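Local coordinates for extracellular solute-binding protein, family 1 (Bifidobacterium longum subsp. infantis ATCC 15697, PDB 3QUF) that probably binds a solute outside the cell membrane and delivers it to an ABC-type importer, as other family 1 solute-binding proteins do, at residues V250-N258 against D268-F279; E180-G188 against S380-V391. All blocks are in the same frame, centred on the assembly; numbering follows the deposited sequence.

Overall arrangement
Contact 1 (250-258 with 268-279) and contact 2 (180-188 with 380-391) have centres about 24 Å apart and share neither helix. Contact 1 pairs two helices close in sequence, 247-255 and 269-274, joined through strand 259-264. Contact 2 ties the loop between strand 176-178 and helix 188-199 to helix 376-391, distant in sequence. Both are partly buried, but contact 2 lies nearer the chain centre (about 16 Å, against about 23 Å), and contact 1 has Lys251 and Asp271 toward its exposed side. Contact 1 combines an apolar cluster with a salt-bridge network; contact 2 combines neutral glutamine amides on a loop backbone with packing of Phe182 and Ile186. They meet where Val250 packs against the backbone of Glu180 and Asp181.

Contact 1: residues V250-N258 against D268-F279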
# COMPACT_ATOMS: atom_id res chain seq x y z
N VAL A 250 8.16 -4.31 18.11
CA VAL A 250 6.95 -5.11 18.04
C VAL A 250 7.29 -6.53 17.59
O VAL A 250 6.84 -7.51 18.20
CB VAL A 250 5.90 -4.45 17.14
CG1 VAL A 250 4.72 -5.36 16.87
CG2 VAL A 250 5.41 -3.17 17.82
N LYS A 251 8.11 -6.63 16.56
CA LYS A 251 8.47 -7.93 15.99
C LYS A 251 9.21 -8.78 17.02
O LYS A 251 8.96 -9.97 17.15
CB LYS A 251 9.30 -7.77 14.73
CG LYS A 251 9.70 -9.13 14.10
CD LYS A 251 10.06 -9.07 12.63
CE LYS A 251 11.41 -8.48 12.38
NZ LYS A 251 11.76 -8.58 10.92
N GLN A 252 10.10 -8.15 17.78
CA GLN A 252 10.82 -8.82 18.85
C GLN A 252 9.87 -9.38 19.90
O GLN A 252 10.05 -10.50 20.34
CB GLN A 252 11.83 -7.86 19.46
CG GLN A 252 13.11 -7.80 18.65
CD GLN A 252 14.05 -8.98 18.98
OE1 GLN A 252 13.88 -9.66 19.99
NE2 GLN A 252 15.01 -9.24 18.10
N GLU A 253 8.84 -8.63 20.30
CA GLU A 253 7.86 -9.17 21.24
C GLU A 253 7.11 -10.38 20.68
O GLU A 253 6.78 -11.31 21.40
CB GLU A 253 6.85 -8.10 21.67
CG GLU A 253 7.43 -7.03 22.59
CD GLU A 253 8.03 -7.63 23.82
OE1 GLU A 253 7.26 -8.21 24.62
OE2 GLU A 253 9.28 -7.56 23.97
N PHE A 254 6.80 -10.35 19.38
CA PHE A 254 6.10 -11.47 18.74
C PHE A 254 6.97 -12.76 18.74
O PHE A 254 6.54 -13.82 19.19
CB PHE A 254 5.67 -11.08 17.34
CG PHE A 254 4.73 -12.04 16.70
CD1 PHE A 254 3.39 -12.05 17.04
CD2 PHE A 254 5.19 -12.96 15.78
CE1 PHE A 254 2.50 -12.95 16.47
CE2 PHE A 254 4.33 -13.87 15.20
CZ PHE A 254 2.99 -13.86 15.53
N VAL A 255 8.19 -12.62 18.23
CA VAL A 255 9.15 -13.71 18.16
C VAL A 255 9.50 -14.30 19.55
O VAL A 255 9.73 -15.51 19.70
CB VAL A 255 10.40 -13.23 17.33
CG1 VAL A 255 11.55 -14.14 17.51
CG2 VAL A 255 10.02 -13.16 15.85
N SER A 256 9.42 -13.47 20.60
CA SER A 256 9.66 -13.92 21.97
C SER A 256 8.49 -14.67 22.62
O SER A 256 8.62 -15.17 23.74
CB SER A 256 10.03 -12.73 22.85
OG SER A 256 11.21 -12.11 22.38
N GLY A 257 7.34 -14.73 21.94
CA GLY A 257 6.20 -15.47 22.45
C GLY A 257 5.36 -14.67 23.40
O GLY A 257 4.53 -15.23 24.12
N ASN A 258 5.54 -13.35 23.41
CA ASN A 258 4.86 -12.49 24.36
C ASN A 258 3.65 -11.77 23.79
O ASN A 258 2.94 -11.12 24.54
CB ASN A 258 5.82 -11.42 24.90
CG ASN A 258 6.90 -12.00 25.74
OD1 ASN A 258 6.71 -13.06 26.36
ND2 ASN A 258 8.04 -11.32 25.79
N ASP A 268 8.51 -9.91 6.62
CA ASP A 268 8.84 -10.56 7.89
C ASP A 268 8.74 -12.08 7.91
O ASP A 268 8.98 -12.70 8.92
CB ASP A 268 7.95 -10.02 9.01
CG ASP A 268 8.39 -8.65 9.51
OD1 ASP A 268 9.55 -8.27 9.27
OD2 ASP A 268 7.57 -7.98 10.18
N LEU A 269 8.37 -12.70 6.79
CA LEU A 269 8.14 -14.15 6.82
C LEU A 269 9.39 -14.94 7.17
O LEU A 269 9.30 -15.91 7.90
CB LEU A 269 7.62 -14.65 5.49
CG LEU A 269 6.11 -14.58 5.39
CD1 LEU A 269 5.75 -14.78 3.92
CD2 LEU A 269 5.49 -15.65 6.30
N PRO A 270 10.54 -14.54 6.64
CA PRO A 270 11.75 -15.31 6.94
C PRO A 270 12.08 -15.34 8.42
O PRO A 270 12.40 -16.40 8.97
CB PRO A 270 12.82 -14.56 6.17
CG PRO A 270 12.14 -14.01 5.02
CD PRO A 270 10.78 -13.59 5.54
N ASP A 271 11.97 -14.19 9.08
CA ASP A 271 12.17 -14.13 10.53
C ASP A 271 11.10 -14.91 11.31
O ASP A 271 11.42 -15.56 12.32
CB ASP A 271 12.26 -12.68 11.03
CG ASP A 271 13.53 -11.94 10.54
OD1 ASP A 271 14.56 -12.60 10.28
OD2 ASP A 271 13.49 -10.69 10.43
N LEU A 272 9.85 -14.89 10.86
CA LEU A 272 8.80 -15.59 11.57
C LEU A 272 8.94 -17.11 11.41
O LEU A 272 8.66 -17.87 12.32
CB LEU A 272 7.42 -15.11 11.11
CG LEU A 272 7.08 -13.64 11.48
CD1 LEU A 272 5.58 -13.43 11.39
CD2 LEU A 272 7.58 -13.19 12.85
N GLN A 273 9.37 -17.53 10.23
CA GLN A 273 9.56 -18.95 9.98
C GLN A 273 10.73 -19.51 10.77
O GLN A 273 10.65 -20.61 11.29
CB GLN A 273 9.70 -19.20 8.47
CG GLN A 273 8.33 -19.25 7.80
CD GLN A 273 8.37 -19.64 6.34
OE1 GLN A 273 9.43 -19.71 5.72
NE2 GLN A 273 7.19 -19.89 5.77
N LYS A 274 11.80 -18.72 10.87
CA LYS A 274 12.96 -19.04 11.74
C LYS A 274 12.60 -19.19 13.22
O LYS A 274 13.25 -19.94 13.94
CB LYS A 274 14.03 -17.95 11.62
CG LYS A 274 15.01 -18.12 10.46
CD LYS A 274 16.04 -19.23 10.72
CE LYS A 274 17.09 -18.86 11.79
NZ LYS A 274 18.32 -19.72 11.75
N SER A 275 11.61 -18.43 13.67
CA SER A 275 11.26 -18.35 15.07
C SER A 275 10.57 -19.63 15.51
O SER A 275 10.26 -20.49 14.70
CB SER A 275 10.33 -17.13 15.33
OG SER A 275 9.00 -17.44 14.94
N ASP A 276 10.33 -19.72 16.82
CA ASP A 276 9.60 -20.82 17.44
C ASP A 276 8.09 -20.63 17.40
O ASP A 276 7.36 -21.45 17.98
CB ASP A 276 9.98 -20.92 18.92
CG ASP A 276 11.39 -21.37 19.15
OD1 ASP A 276 12.06 -21.74 18.15
OD2 ASP A 276 11.82 -21.37 20.34
N ILE A 277 7.61 -19.56 16.78
CA ILE A 277 6.18 -19.26 16.85
C ILE A 277 5.37 -20.03 15.80
O ILE A 277 5.67 -19.99 14.61
CB ILE A 277 5.89 -17.75 16.65
CG1 ILE A 277 6.77 -16.89 17.57
CG2 ILE A 277 4.38 -17.49 16.89
CD1 ILE A 277 6.68 -17.24 19.05
N ASP A 278 4.33 -20.71 16.27
CA ASP A 278 3.32 -21.27 15.39
C ASP A 278 2.36 -20.11 15.05
O ASP A 278 1.48 -19.80 15.83
CB ASP A 278 2.56 -22.39 16.10
CG ASP A 278 1.61 -23.15 15.16
OD1 ASP A 278 1.67 -22.92 13.94
OD2 ASP A 278 0.81 -23.98 15.68
N PHE A 279 2.59 -19.48 13.93
CA PHE A 279 1.84 -18.26 13.55
C PHE A 279 0.86 -18.47 12.39
O PHE A 279 1.10 -19.29 11.51
CB PHE A 279 2.81 -17.12 13.22
CG PHE A 279 3.52 -17.26 11.89
CD1 PHE A 279 4.69 -18.01 11.79
CD2 PHE A 279 3.02 -16.67 10.74
CE1 PHE A 279 5.34 -18.15 10.56
CE2 PHE A 279 3.67 -16.80 9.51
CZ PHE A 279 4.83 -17.55 9.42
O HOH W 1 11.34 -17.64 18.60
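Lys251 leaves its helix with CG anti to the backbone N (chi1 180°) and bends at chi3 (76°), which brings its ammonium group between Asp268 and Asp271 in a salt-bridge network. Lys251 NZ approaches Asp268 OD1 from above the carboxylate plane, at 2.8 Å. The second salt bridge, also 2.8 Å, runs from Lys251 NZ to Asp271 OD2 along its anti lone pair. A long, flexible lysine suits this place because one cation can serve two acids three residues apart at the start of helix 269-274; Ser264 holds the other oxygen of Asp268.

Further along, Phe254 CD2 packs 3.8 Å from Leu272 CD2, while Phe279 CB lies at the edge of the Phe254 ring, in its plane, 4.0 Å from Phe254 CZ. Branched Ile277 serves two surfaces: CG2 meets the ring, and Ile277 CD1 lies 3.4 Å from Phe254 O. Val255, also branched, offers CG2 to Leu272 CD2 and CG1 to Ser275 CB. Gly257 ends its helix in a Schellman motif; Ser275 forms an ST turn. The axes of 250-255 and 269-274 come within 10.8 Å at 26°, running in roughly the same direction. A water bridges Val255 O and Asp276 N. Two carboxylates would probably favour the charged form of Lys251. The Phe254 side is held by apolar packing.

Contact 2: residues E180-G188 against S380-V391; sequences EDFNTQIAG and STEGIAQQQKIV
Phe182, Gln387 and Ile186 give up the most surface here, and the amide of Gln387 reaches across to three backbone groups of the 180-188 loop. Its NE2 donates to Phe182 O at 3.1 Å and to Gln185 O at 3.0 Å, both acceptors close to the amide plane, while OE1 takes the N-H of Ala187 at 2.9 Å (162°). With chi1 at 77°, CG stands between the backbone N and carbonyl carbon, and the extended chain beyond it carries the amide to the loop. Glutamine suits the site because it both donates and accepts without charge. Ala187 is the N-cap residue of helix 188-199, so one of the bonds falls at that helix start and the others further back in the loop, in the two-lobed α/β fold of bacterial solute-binding proteins. A leucine in place of Gln387 would probably leave Ala187 N and Gln185 O without these partners, and Phe182 O with Gln388 alone of its two. Gln388 NE2 reaches Phe182 O, 3.1 Å away, on the opposite face of the carbonyl plane from Gln387. The Phe182 ring packs its CE2 3.9 Å from Val391 CG2. Glycine has no side chain, which lets Ile186 CD1 come 3.5 Å from Gly383 CA.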
# COMPACT_ATOMS: atom_id res chain seq x y z
N GLU A 180 1.41 -2.22 18.10
CA GLU A 180 1.56 -1.68 16.76
C GLU A 180 2.52 -0.51 16.70
O GLU A 180 2.65 0.23 17.66
CB GLU A 180 0.22 -1.26 16.25
CG GLU A 180 0.17 -0.97 14.77
CD GLU A 180 -1.26 -0.93 14.23
OE1 GLU A 180 -2.19 -0.61 15.00
OE2 GLU A 180 -1.43 -1.22 13.05
N ASP A 181 3.22 -0.41 15.59
CA ASP A 181 4.10 0.72 15.31
C ASP A 181 3.23 1.93 14.87
O ASP A 181 2.69 1.90 13.79
CB ASP A 181 5.08 0.33 14.21
CG ASP A 181 6.00 1.46 13.77
OD1 ASP A 181 6.34 2.35 14.62
OD2 ASP A 181 6.37 1.47 12.57
N PHE A 182 3.03 2.91 15.76
CA PHE A 182 2.30 4.16 15.44
C PHE A 182 3.23 5.35 15.03
O PHE A 182 2.73 6.47 14.86
CB PHE A 182 1.50 4.63 16.66
CG PHE A 182 0.58 3.61 17.21
CD1 PHE A 182 -0.24 2.88 16.36
CD2 PHE A 182 0.51 3.38 18.56
CE1 PHE A 182 -1.11 1.92 16.87
CE2 PHE A 182 -0.35 2.42 19.09
CZ PHE A 182 -1.16 1.69 18.24
N ASN A 183 4.53 5.10 14.85
CA ASN A 183 5.54 6.18 14.80
C ASN A 183 5.83 6.72 13.43
O ASN A 183 6.10 7.91 13.29
CB ASN A 183 6.90 5.67 15.32
CG ASN A 183 6.90 5.46 16.78
OD1 ASN A 183 5.93 5.81 17.47
ND2 ASN A 183 7.99 4.91 17.30
N THR A 184 5.79 5.83 12.44
CA THR A 184 6.32 6.07 11.11
C THR A 184 5.25 6.22 10.04
O THR A 184 5.51 6.73 8.95
CB THR A 184 7.15 4.86 10.67
OG1 THR A 184 6.41 3.66 10.96
CG2 THR A 184 8.49 4.84 11.40
N GLN A 185 4.04 5.75 10.34
CA GLN A 185 2.96 5.80 9.38
C GLN A 185 1.63 5.69 10.09
O GLN A 185 1.57 5.32 11.27
CB GLN A 185 3.13 4.67 8.36
CG GLN A 185 3.17 3.33 9.02
CD GLN A 185 3.38 2.17 8.05
OE1 GLN A 185 3.51 2.36 6.84
NE2 GLN A 185 3.40 0.98 8.60
N ILE A 186 0.58 5.99 9.36
CA ILE A 186 -0.79 5.76 9.82
C ILE A 186 -0.85 4.27 10.21
O ILE A 186 -0.31 3.42 9.49
CB ILE A 186 -1.78 6.07 8.69
CG1 ILE A 186 -1.63 7.56 8.32
CG2 ILE A 186 -3.21 5.74 9.05
CD1 ILE A 186 -2.02 8.45 9.44
N ALA A 187 -1.52 3.96 11.32
CA ALA A 187 -1.61 2.59 11.81
C ALA A 187 -2.24 1.67 10.78
O ALA A 187 -3.31 1.97 10.23
CB ALA A 187 -2.41 2.52 13.14
N GLY A 188 -1.60 0.54 10.55
CA GLY A 188 -2.15 -0.46 9.64
C GLY A 188 -3.49 -1.03 10.10
O GLY A 188 -4.38 -1.29 9.30
N SER A 380 0.24 12.54 6.67
CA SER A 380 0.66 11.37 7.46
C SER A 380 1.15 11.82 8.84
O SER A 380 0.80 11.20 9.83
CB SER A 380 1.72 10.55 6.75
OG SER A 380 1.13 9.73 5.74
N THR A 381 1.93 12.89 8.89
CA THR A 381 2.42 13.42 10.15
C THR A 381 1.26 13.78 11.08
O THR A 381 1.28 13.47 12.26
CB THR A 381 3.30 14.67 9.92
OG1 THR A 381 4.46 14.27 9.19
CG2 THR A 381 3.71 15.31 11.26
N GLU A 382 0.25 14.47 10.54
CA GLU A 382 -0.90 14.85 11.36
C GLU A 382 -1.66 13.60 11.83
O GLU A 382 -2.08 13.52 13.00
CB GLU A 382 -1.83 15.81 10.59
CG GLU A 382 -2.96 16.41 11.43
CD GLU A 382 -2.50 17.25 12.64
OE1 GLU A 382 -1.33 17.70 12.71
OE2 GLU A 382 -3.34 17.51 13.54
N GLY A 383 -1.83 12.64 10.94
CA GLY A 383 -2.56 11.42 11.28
C GLY A 383 -1.84 10.61 12.34
O GLY A 383 -2.47 10.06 13.24
N ILE A 384 -0.50 10.55 12.23
CA ILE A 384 0.33 9.89 13.25
C ILE A 384 0.16 10.58 14.59
O ILE A 384 -0.08 9.92 15.62
CB ILE A 384 1.83 9.85 12.84
CG1 ILE A 384 2.04 8.94 11.63
CG2 ILE A 384 2.70 9.41 14.03
CD1 ILE A 384 3.44 9.15 10.90
N ALA A 385 0.25 11.91 14.62
CA ALA A 385 0.05 12.66 15.86
C ALA A 385 -1.32 12.39 16.48
O ALA A 385 -1.41 12.11 17.67
CB ALA A 385 0.25 14.17 15.58
N GLN A 386 -2.37 12.37 15.66
CA GLN A 386 -3.71 12.18 16.19
C GLN A 386 -3.92 10.76 16.69
O GLN A 386 -4.54 10.56 17.74
CB GLN A 386 -4.78 12.51 15.15
CG GLN A 386 -4.77 13.96 14.65
CD GLN A 386 -4.80 14.95 15.75
OE1 GLN A 386 -5.61 14.86 16.66
NE2 GLN A 386 -3.92 15.93 15.68
N GLN A 387 -3.39 9.76 15.97
CA GLN A 387 -3.65 8.38 16.38
C GLN A 387 -2.99 8.11 17.73
O GLN A 387 -3.54 7.40 18.60
CB GLN A 387 -3.22 7.39 15.30
CG GLN A 387 -1.78 7.12 15.19
CD GLN A 387 -1.43 6.40 13.87
OE1 GLN A 387 -2.32 6.12 13.06
NE2 GLN A 387 -0.13 6.14 13.66
N GLN A 388 -1.79 8.66 17.92
CA GLN A 388 -1.11 8.51 19.19
C GLN A 388 -1.92 9.16 20.35
O GLN A 388 -2.07 8.57 21.43
CB GLN A 388 0.31 9.06 19.10
CG GLN A 388 1.28 8.30 18.20
CD GLN A 388 2.60 9.03 17.99
OE1 GLN A 388 2.84 10.05 18.62
NE2 GLN A 388 3.46 8.51 17.12
N LYS A 389 -2.47 10.35 20.11
CA LYS A 389 -3.30 11.02 21.13
C LYS A 389 -4.57 10.24 21.44
O LYS A 389 -5.04 10.23 22.57
CB LYS A 389 -3.67 12.43 20.68
CG LYS A 389 -2.48 13.34 20.64
CD LYS A 389 -2.80 14.79 20.16
CE LYS A 389 -1.51 15.47 19.67
NZ LYS A 389 -1.69 16.73 18.87
N ILE A 390 -5.16 9.59 20.44
CA ILE A 390 -6.33 8.74 20.70
C ILE A 390 -5.95 7.58 21.59
O ILE A 390 -6.66 7.30 22.59
CB ILE A 390 -6.95 8.17 19.43
CG1 ILE A 390 -7.66 9.24 18.64
CG2 ILE A 390 -7.92 6.98 19.78
CD1 ILE A 390 -7.97 8.81 17.22
N VAL A 391 -4.84 6.92 21.27
CA VAL A 391 -4.43 5.73 22.04
C VAL A 391 -4.18 6.13 23.49
O VAL A 391 -4.59 5.41 24.42
CB VAL A 391 -3.20 5.05 21.44
CG1 VAL A 391 -2.68 3.93 22.36
CG2 VAL A 391 -3.56 4.46 20.06
O HOH W 2 5.90 9.54 15.87
O HOH W 3 1.13 6.89 6.41